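Local coordinates for outer membrane lipoprotein carrier protein LolA (Thermus thermophilus, PDB 2YZY) that is of unknown function but has a LolA-like fold and probably carries lipoproteins toward the outer membrane, at residues 122-134 / 146-158. Sequence-based numbering, arbitrary orientation.
Sequences EVRLPEGMAWKLV and MELYILKADPRPL. With MPD ((4S)-2-methyl-2,4-pentanediol), chain C.
E147 and K132 sit diagonally on one face of the sheet, bridged by a bound MPD, probably from the crystallisation liquor: the diol's O2 donates to E147 OE2 (2.6 Å) and accepts from K132 NZ. The charged atoms themselves, K132 NZ and E147 OE2, stay 4.2 Å apart; the salt bridge of K132 is with E120, which also binds the diol. L148 and L133 form a hydrogen-bonded antiparallel pair, L133 N reaching L148 O at 2.8 Å. Y149 lies alongside the extended K132 chain, its CE1 3.5 Å from K132 CG, while its hydroxyl donates to E147 OE1 from above the carboxylate plane, a bond likely to help hold the carboxylate in place. I150 and W131 are the second hydrogen-bonded pair, and I150 CG2 meets the indole edge at CE3. L151, with CG anti to its backbone N (chi1 -178°), places CD1 against the carbonyl oxygens of E127 and M129. K152 N adds one more bond, to M129 O (168° at the hydrogen), beyond the last pair, A130 with L151, at the hairpin's open end; K152 CG sits 3.5 Å from the centre of the W131 six-membered ring, 16° off the normal, a CH-pi contact. A bend at chi3 then carries NZ to E122 OE1, a 2.9 Å salt bridge. With an alanine at W131, the K152 methylenes would probably lose the ring they lie on, and the K152 ammonium would be freer to swing from E122. Finally, L158 CD1 packs on L125 CD1 (3.6 Å). This antiparallel hairpin lies between strands 116-125 and 156-163, with W131, L133 and I150 turned onto I11 of helix 7-18.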
ATOM      1  N   GLU A 122     -18.226  -9.561  -8.390  1.00 19.65           N
ATOM      2  CA  GLU A 122     -18.342  -8.745  -7.194  1.00 21.11           C
ATOM      3  C   GLU A 122     -18.601  -9.590  -5.961  1.00 21.01           C
ATOM      4  O   GLU A 122     -19.015 -10.747  -6.054  1.00 21.03           O
ATOM      5  CB  GLU A 122     -19.455  -7.712  -7.363  1.00 24.77           C
ATOM      6  CG  GLU A 122     -20.780  -8.298  -7.784  1.00 27.08           C
ATOM      7  CD  GLU A 122     -21.839  -7.235  -7.987  1.00 30.03           C
ATOM      8  OE1 GLU A 122     -21.565  -6.259  -8.716  1.00 30.97           O
ATOM      9  OE2 GLU A 122     -22.941  -7.381  -7.421  1.00 31.66           O
ATOM     10  N   VAL A 123     -18.340  -9.004  -4.800  1.00 19.11           N
ATOM     11  CA  VAL A 123     -18.540  -9.692  -3.537  1.00 20.26           C
ATOM     12  C   VAL A 123     -18.848  -8.668  -2.460  1.00 21.98           C
ATOM     13  O   VAL A 123     -18.297  -7.566  -2.458  1.00 21.66           O
ATOM     14  CB  VAL A 123     -17.280 -10.496  -3.127  1.00 19.64           C
ATOM     15  CG1 VAL A 123     -16.086  -9.560  -2.975  1.00 20.89           C
ATOM     16  CG2 VAL A 123     -17.538 -11.249  -1.830  1.00 21.54           C
ATOM     17  N   ARG A 124     -19.744  -9.022  -1.549  1.00 23.08           N
ATOM     18  CA  ARG A 124     -20.099  -8.111  -0.478  1.00 25.53           C
ATOM     19  C   ARG A 124     -19.088  -8.195   0.655  1.00 25.98           C
ATOM     20  O   ARG A 124     -18.844  -9.267   1.209  1.00 26.91           O
ATOM     21  CB  ARG A 124     -21.502  -8.420   0.050  1.00 27.10           C
ATOM     22  CG  ARG A 124     -21.837  -7.691   1.343  1.00 29.51           C
ATOM     23  CD  ARG A 124     -23.321  -7.751   1.685  1.00 31.69           C
ATOM     24  NE  ARG A 124     -24.096  -6.756   0.947  1.00 33.85           N
ATOM     25  CZ  ARG A 124     -24.466  -6.875  -0.324  1.00 34.75           C
ATOM     26  NH1 ARG A 124     -24.140  -7.959  -1.017  1.00 36.84           N
ATOM     27  NH2 ARG A 124     -25.158  -5.905  -0.905  1.00 34.61           N
ATOM     28  N   LEU A 125     -18.492  -7.052   0.977  1.00 26.70           N
ATOM     29  CA  LEU A 125     -17.515  -6.965   2.050  1.00 28.22           C
ATOM     30  C   LEU A 125     -18.107  -6.076   3.136  1.00 29.10           C
ATOM     31  O   LEU A 125     -19.135  -5.430   2.925  1.00 28.56           O
ATOM     32  CB  LEU A 125     -16.209  -6.354   1.531  1.00 27.76           C
ATOM     33  CG  LEU A 125     -15.511  -7.076   0.374  1.00 29.18           C
ATOM     34  CD1 LEU A 125     -14.250  -6.318  -0.016  1.00 29.12           C
ATOM     35  CD2 LEU A 125     -15.175  -8.498   0.784  1.00 29.88           C
ATOM     36  N   PRO A 126     -17.475  -6.036   4.319  1.00 30.28           N
ATOM     37  CA  PRO A 126     -17.983  -5.202   5.411  1.00 31.55           C
ATOM     38  C   PRO A 126     -18.204  -3.754   4.976  1.00 31.51           C
ATOM     39  O   PRO A 126     -19.187  -3.122   5.365  1.00 32.68           O
ATOM     40  CB  PRO A 126     -16.895  -5.332   6.470  1.00 31.39           C
ATOM     41  CG  PRO A 126     -16.420  -6.736   6.270  1.00 31.81           C
ATOM     42  CD  PRO A 126     -16.314  -6.828   4.762  1.00 31.37           C
ATOM     43  N   GLU A 127     -17.286  -3.239   4.162  1.00 30.63           N
ATOM     44  CA  GLU A 127     -17.370  -1.867   3.670  1.00 29.28           C
ATOM     45  C   GLU A 127     -18.473  -1.704   2.626  1.00 28.62           C
ATOM     46  O   GLU A 127     -18.870  -0.585   2.302  1.00 28.61           O
ATOM     47  CB  GLU A 127     -16.033  -1.441   3.052  1.00 30.13           C
ATOM     48  CG  GLU A 127     -14.842  -1.438   4.006  1.00 31.89           C
ATOM     49  CD  GLU A 127     -14.505  -2.815   4.546  1.00 33.53           C
ATOM     50  OE1 GLU A 127     -14.506  -3.787   3.759  1.00 31.33           O
ATOM     51  OE2 GLU A 127     -14.226  -2.925   5.758  1.00 36.20           O
ATOM     52  N   GLY A 128     -18.959  -2.824   2.100  1.00 26.14           N
ATOM     53  CA  GLY A 128     -20.005  -2.780   1.094  1.00 24.04           C
ATOM     54  C   GLY A 128     -19.649  -3.605  -0.129  1.00 22.00           C
ATOM     55  O   GLY A 128     -18.697  -4.386  -0.103  1.00 22.18           O
ATOM     56  N   MET A 129     -20.410  -3.438  -1.206  1.00 21.02           N
ATOM     57  CA  MET A 129     -20.144  -4.186  -2.426  1.00 20.44           C
ATOM     58  C   MET A 129     -18.794  -3.803  -3.011  1.00 19.63           C
ATOM     59  O   MET A 129     -18.442  -2.625  -3.080  1.00 18.26           O
ATOM     60  CB  MET A 129     -21.243  -3.943  -3.463  1.00 22.65           C
ATOM     61  CG  MET A 129     -22.581  -4.573  -3.106  1.00 25.39           C
ATOM     62  SD  MET A 129     -22.420  -6.324  -2.701  1.00 29.76           S
ATOM     63  CE  MET A 129     -21.557  -6.932  -4.146  1.00 19.80           C
ATOM     64  N   ALA A 130     -18.041  -4.810  -3.431  1.00 17.22           N
ATOM     65  CA  ALA A 130     -16.725  -4.585  -4.004  1.00 16.54           C
ATOM     66  C   ALA A 130     -16.498  -5.469  -5.218  1.00 15.95           C
ATOM     67  O   ALA A 130     -17.144  -6.508  -5.378  1.00 18.32           O
ATOM     68  CB  ALA A 130     -15.655  -4.870  -2.960  1.00 17.00           C
ATOM     69  N   TRP A 131     -15.583  -5.040  -6.077  1.00 14.55           N
ATOM     70  CA  TRP A 131     -15.217  -5.806  -7.257  1.00 14.51           C
ATOM     71  C   TRP A 131     -14.053  -6.694  -6.849  1.00 14.69           C
ATOM     72  O   TRP A 131     -13.163  -6.256  -6.117  1.00 13.97           O
ATOM     73  CB  TRP A 131     -14.733  -4.893  -8.383  1.00 16.79           C
ATOM     74  CG  TRP A 131     -15.792  -4.090  -9.056  1.00 19.45           C
ATOM     75  CD1 TRP A 131     -16.841  -4.563  -9.791  1.00 20.40           C
ATOM     76  CD2 TRP A 131     -15.871  -2.662  -9.114  1.00 21.35           C
ATOM     77  NE1 TRP A 131     -17.565  -3.517 -10.309  1.00 22.14           N
ATOM     78  CE2 TRP A 131     -16.993  -2.338  -9.910  1.00 22.83           C
ATOM     79  CE3 TRP A 131     -15.100  -1.622  -8.575  1.00 22.53           C
ATOM     80  CZ2 TRP A 131     -17.365  -1.015 -10.180  1.00 23.94           C
ATOM     81  CZ3 TRP A 131     -15.471  -0.305  -8.844  1.00 23.79           C
ATOM     82  CH2 TRP A 131     -16.595  -0.017  -9.640  1.00 24.58           C
ATOM     83  N   LYS A 132     -14.064  -7.940  -7.307  1.00 13.64           N
ATOM     84  CA  LYS A 132     -12.970  -8.856  -7.019  1.00 13.51           C
ATOM     85  C   LYS A 132     -12.182  -9.038  -8.310  1.00 13.86           C
ATOM     86  O   LYS A 132     -12.699  -9.584  -9.287  1.00 14.14           O
ATOM     87  CB  LYS A 132     -13.482 -10.223  -6.550  1.00 11.67           C
ATOM     88  CG  LYS A 132     -12.357 -11.247  -6.335  1.00 12.59           C
ATOM     89  CD  LYS A 132     -12.894 -12.658  -6.097  1.00 11.63           C
ATOM     90  CE  LYS A 132     -11.761 -13.666  -5.947  1.00 12.29           C
ATOM     91  NZ  LYS A 132     -12.245 -15.075  -6.090  1.00 12.11           N
ATOM     92  N   LEU A 133     -10.944  -8.557  -8.324  1.00 14.07           N
ATOM     93  CA  LEU A 133     -10.093  -8.697  -9.497  1.00 16.56           C
ATOM     94  C   LEU A 133      -9.117  -9.833  -9.228  1.00 15.71           C
ATOM     95  O   LEU A 133      -8.648 -10.008  -8.104  1.00 15.43           O
ATOM     96  CB  LEU A 133      -9.316  -7.405  -9.763  1.00 15.80           C
ATOM     97  CG  LEU A 133     -10.103  -6.101  -9.923  1.00 18.36           C
ATOM     98  CD1 LEU A 133      -9.123  -4.966 -10.216  1.00 17.75           C
ATOM     99  CD2 LEU A 133     -11.118  -6.231 -11.045  1.00 20.10           C
ATOM    100  N   VAL A 134      -8.821 -10.616 -10.258  1.00 17.24           N
ATOM    101  CA  VAL A 134      -7.900 -11.730 -10.111  1.00 18.86           C
ATOM    102  C   VAL A 134      -6.883 -11.722 -11.243  1.00 20.13           C
ATOM    103  O   VAL A 134      -7.180 -11.278 -12.349  1.00 20.36           O
ATOM    104  CB  VAL A 134      -8.658 -13.081 -10.100  1.00 19.57           C
ATOM    105  CG1 VAL A 134      -9.564 -13.151  -8.883  1.00 20.25           C
ATOM    106  CG2 VAL A 134      -9.481 -13.235 -11.369  1.00 20.68           C
ATOM    107  N   MET A 146      -2.951 -13.371  -7.511  1.00 19.77           N
ATOM    108  CA  MET A 146      -3.400 -12.420  -6.509  1.00 19.55           C
ATOM    109  C   MET A 146      -4.861 -12.044  -6.679  1.00 18.57           C
ATOM    110  O   MET A 146      -5.446 -12.201  -7.754  1.00 16.28           O
ATOM    111  CB  MET A 146      -2.550 -11.149  -6.561  1.00 22.67           C
ATOM    112  CG  MET A 146      -2.834 -10.259  -7.760  1.00 25.18           C
ATOM    113  SD  MET A 146      -1.911  -8.708  -7.715  1.00 30.39           S
ATOM    114  CE  MET A 146      -2.877  -7.760  -6.562  1.00 26.16           C
ATOM    115  N   GLU A 147      -5.438 -11.556  -5.590  1.00 15.21           N
ATOM    116  CA  GLU A 147      -6.816 -11.096  -5.568  1.00 14.33           C
ATOM    117  C   GLU A 147      -6.734  -9.644  -5.125  1.00 13.22           C
ATOM    118  O   GLU A 147      -6.015  -9.323  -4.177  1.00 13.91           O
ATOM    119  CB  GLU A 147      -7.642 -11.895  -4.553  1.00 13.57           C
ATOM    120  CG  GLU A 147      -7.704 -13.391  -4.833  1.00 14.22           C
ATOM    121  CD  GLU A 147      -8.412 -14.170  -3.739  1.00 15.49           C
ATOM    122  OE1 GLU A 147      -8.759 -13.575  -2.695  1.00 13.86           O
ATOM    123  OE2 GLU A 147      -8.618 -15.389  -3.919  1.00 14.19           O
ATOM    124  N   LEU A 148      -7.447  -8.768  -5.822  1.00 12.82           N
ATOM    125  CA  LEU A 148      -7.479  -7.352  -5.479  1.00 12.67           C
ATOM    126  C   LEU A 148      -8.944  -6.961  -5.358  1.00 11.74           C
ATOM    127  O   LEU A 148      -9.711  -7.110  -6.306  1.00 13.59           O
ATOM    128  CB  LEU A 148      -6.802  -6.508  -6.566  1.00 12.57           C
ATOM    129  CG  LEU A 148      -6.875  -4.983  -6.379  1.00 12.08           C
ATOM    130  CD1 LEU A 148      -6.267  -4.591  -5.036  1.00 12.06           C
ATOM    131  CD2 LEU A 148      -6.137  -4.284  -7.514  1.00 15.00           C
ATOM    132  N   TYR A 149      -9.330  -6.474  -4.183  1.00  9.95           N
ATOM    133  CA  TYR A 149     -10.710  -6.075  -3.928  1.00  9.72           C
ATOM    134  C   TYR A 149     -10.839  -4.560  -3.933  1.00 11.26           C
ATOM    135  O   TYR A 149     -10.116  -3.861  -3.215  1.00 11.98           O
ATOM    136  CB  TYR A 149     -11.162  -6.653  -2.586  1.00 10.12           C
ATOM    137  CG  TYR A 149     -11.155  -8.164  -2.572  1.00  9.67           C
ATOM    138  CD1 TYR A 149     -12.282  -8.888  -2.958  1.00 10.79           C
ATOM    139  CD2 TYR A 149     -10.010  -8.872  -2.213  1.00  9.76           C
ATOM    140  CE1 TYR A 149     -12.267 -10.284  -2.985  1.00 11.19           C
ATOM    141  CE2 TYR A 149      -9.983 -10.265  -2.238  1.00 11.50           C
ATOM    142  CZ  TYR A 149     -11.118 -10.963  -2.626  1.00 10.28           C
ATOM    143  OH  TYR A 149     -11.100 -12.338  -2.654  1.00 12.83           O
ATOM    144  N   ILE A 150     -11.766  -4.065  -4.750  1.00 11.16           N
ATOM    145  CA  ILE A 150     -12.002  -2.631  -4.902  1.00 12.63           C
ATOM    146  C   ILE A 150     -13.428  -2.248  -4.516  1.00 11.46           C
ATOM    147  O   ILE A 150     -14.394  -2.787  -5.064  1.00 13.76           O
ATOM    148  CB  ILE A 150     -11.775  -2.193  -6.370  1.00 12.27           C
ATOM    149  CG1 ILE A 150     -10.375  -2.610  -6.839  1.00 13.27           C
ATOM    150  CG2 ILE A 150     -11.991  -0.686  -6.509  1.00 13.47           C
ATOM    151  CD1 ILE A 150      -9.228  -1.985  -6.046  1.00 13.64           C
ATOM    152  N   LEU A 151     -13.558  -1.315  -3.575  1.00 11.81           N
ATOM    153  CA  LEU A 151     -14.870  -0.844  -3.137  1.00 12.33           C
ATOM    154  C   LEU A 151     -15.561  -0.201  -4.343  1.00 14.57           C
ATOM    155  O   LEU A 151     -14.962   0.609  -5.046  1.00 14.35           O
ATOM    156  CB  LEU A 151     -14.709   0.188  -2.011  1.00 14.14           C
ATOM    157  CG  LEU A 151     -15.986   0.772  -1.395  1.00 14.92           C
ATOM    158  CD1 LEU A 151     -16.788  -0.328  -0.726  1.00 17.14           C
ATOM    159  CD2 LEU A 151     -15.619   1.841  -0.375  1.00 15.81           C
ATOM    160  N   LYS A 152     -16.819  -0.561  -4.587  1.00 16.74           N
ATOM    161  CA  LYS A 152     -17.549  -0.012  -5.733  1.00 18.26           C
ATOM    162  C   LYS A 152     -18.067   1.417  -5.563  1.00 18.65           C
ATOM    163  O   LYS A 152     -17.872   2.255  -6.443  1.00 19.57           O
ATOM    164  CB  LYS A 152     -18.725  -0.926  -6.102  1.00 20.34           C
ATOM    165  CG  LYS A 152     -18.313  -2.281  -6.663  1.00 23.03           C
ATOM    166  CD  LYS A 152     -19.523  -3.135  -7.031  1.00 26.53           C
ATOM    167  CE  LYS A 152     -20.336  -2.515  -8.158  1.00 28.22           C
ATOM    168  NZ  LYS A 152     -21.522  -3.351  -8.512  1.00 30.60           N
ATOM    169  N   ALA A 153     -18.722   1.688  -4.438  1.00 19.79           N
ATOM    170  CA  ALA A 153     -19.300   3.007  -4.169  1.00 21.40           C
ATOM    171  C   ALA A 153     -18.290   4.152  -4.154  1.00 22.46           C
ATOM    172  O   ALA A 153     -18.598   5.266  -4.579  1.00 23.98           O
ATOM    173  CB  ALA A 153     -20.061   2.972  -2.852  1.00 21.76           C
ATOM    174  N   ASP A 154     -17.093   3.875  -3.652  1.00 21.81           N
ATOM    175  CA  ASP A 154     -16.027   4.870  -3.580  1.00 20.82           C
ATOM    176  C   ASP A 154     -14.757   4.119  -3.966  1.00 20.05           C
ATOM    177  O   ASP A 154     -13.988   3.694  -3.105  1.00 19.07           O
ATOM    178  CB  ASP A 154     -15.934   5.428  -2.154  1.00 23.39           C
ATOM    179  CG  ASP A 154     -14.855   6.486  -2.002  1.00 23.59           C
ATOM    180  OD1 ASP A 154     -14.661   7.283  -2.943  1.00 25.04           O
ATOM    181  OD2 ASP A 154     -14.213   6.531  -0.933  1.00 27.06           O
ATOM    182  N   PRO A 155     -14.532   3.942  -5.279  1.00 18.34           N
ATOM    183  CA  PRO A 155     -13.385   3.237  -5.860  1.00 16.88           C
ATOM    184  C   PRO A 155     -12.038   3.414  -5.174  1.00 16.21           C
ATOM    185  O   PRO A 155     -11.370   4.434  -5.337  1.00 16.43           O
ATOM    186  CB  PRO A 155     -13.373   3.735  -7.299  1.00 20.23           C
ATOM    187  CG  PRO A 155     -14.829   3.881  -7.588  1.00 19.12           C
ATOM    188  CD  PRO A 155     -15.337   4.572  -6.344  1.00 19.50           C
ATOM    189  N   ARG A 156     -11.649   2.395  -4.414  1.00 15.08           N
ATOM    190  CA  ARG A 156     -10.378   2.378  -3.701  1.00 13.74           C
ATOM    191  C   ARG A 156     -10.123   0.939  -3.262  1.00 11.99           C
ATOM    192  O   ARG A 156     -11.062   0.157  -3.097  1.00 11.43           O
ATOM    193  CB  ARG A 156     -10.422   3.314  -2.487  1.00 13.63           C
ATOM    194  CG  ARG A 156     -11.382   2.914  -1.380  1.00 12.98           C
ATOM    195  CD  ARG A 156     -11.522   4.049  -0.365  1.00 12.88           C
ATOM    196  NE  ARG A 156     -12.392   3.706   0.756  1.00 15.18           N
ATOM    197  CZ  ARG A 156     -12.061   2.876   1.744  1.00 16.53           C
ATOM    198  NH1 ARG A 156     -10.869   2.296   1.760  1.00 14.47           N
ATOM    199  NH2 ARG A 156     -12.929   2.625   2.717  1.00 19.67           N
ATOM    200  N   PRO A 157      -8.847   0.566  -3.083  1.00 12.40           N
ATOM    201  CA  PRO A 157      -8.494  -0.794  -2.671  1.00 11.29           C
ATOM    202  C   PRO A 157      -8.896  -1.109  -1.238  1.00 11.57           C
ATOM    203  O   PRO A 157      -8.773  -0.273  -0.343  1.00 11.44           O
ATOM    204  CB  PRO A 157      -6.973  -0.838  -2.849  1.00 12.20           C
ATOM    205  CG  PRO A 157      -6.677   0.307  -3.790  1.00 17.40           C
ATOM    206  CD  PRO A 157      -7.637   1.363  -3.338  1.00 13.84           C
ATOM    207  N   LEU A 158      -9.376  -2.327  -1.025  1.00  9.85           N
ATOM    208  CA  LEU A 158      -9.777  -2.748   0.306  1.00  8.35           C
ATOM    209  C   LEU A 158      -8.951  -3.925   0.792  1.00  7.77           C
ATOM    210  O   LEU A 158      -8.772  -4.107   1.998  1.00  9.40           O
ATOM    211  CB  LEU A 158     -11.250  -3.162   0.325  1.00 11.53           C
ATOM    212  CG  LEU A 158     -12.315  -2.091   0.113  1.00 11.62           C
ATOM    213  CD1 LEU A 158     -13.690  -2.745   0.088  1.00 14.08           C
ATOM    214  CD2 LEU A 158     -12.228  -1.064   1.231  1.00 13.53           C
TER
HETATM  215  C1  MPD C 502      -8.376 -18.351  -6.103  1.00 16.64           C
HETATM  216  C2  MPD C 502      -8.847 -17.163  -6.948  1.00 16.95           C
HETATM  217  O2  MPD C 502      -9.683 -16.313  -6.159  1.00 17.13           O
HETATM  218  CM  MPD C 502      -7.635 -16.377  -7.442  1.00 17.74           C
HETATM  219  C3  MPD C 502      -9.645 -17.669  -8.153  1.00 16.52           C
HETATM  220  C4  MPD C 502     -10.944 -18.479  -8.114  1.00 16.43           C
HETATM  221  O4  MPD C 502     -12.019 -17.647  -7.671  1.00 13.72           O
HETATM  222  C5  MPD C 502     -11.252 -19.024  -9.509  1.00 16.05           C
HETATM  223  O   HOH W   1     -19.675  -0.216  -2.527  1.00 23.97           O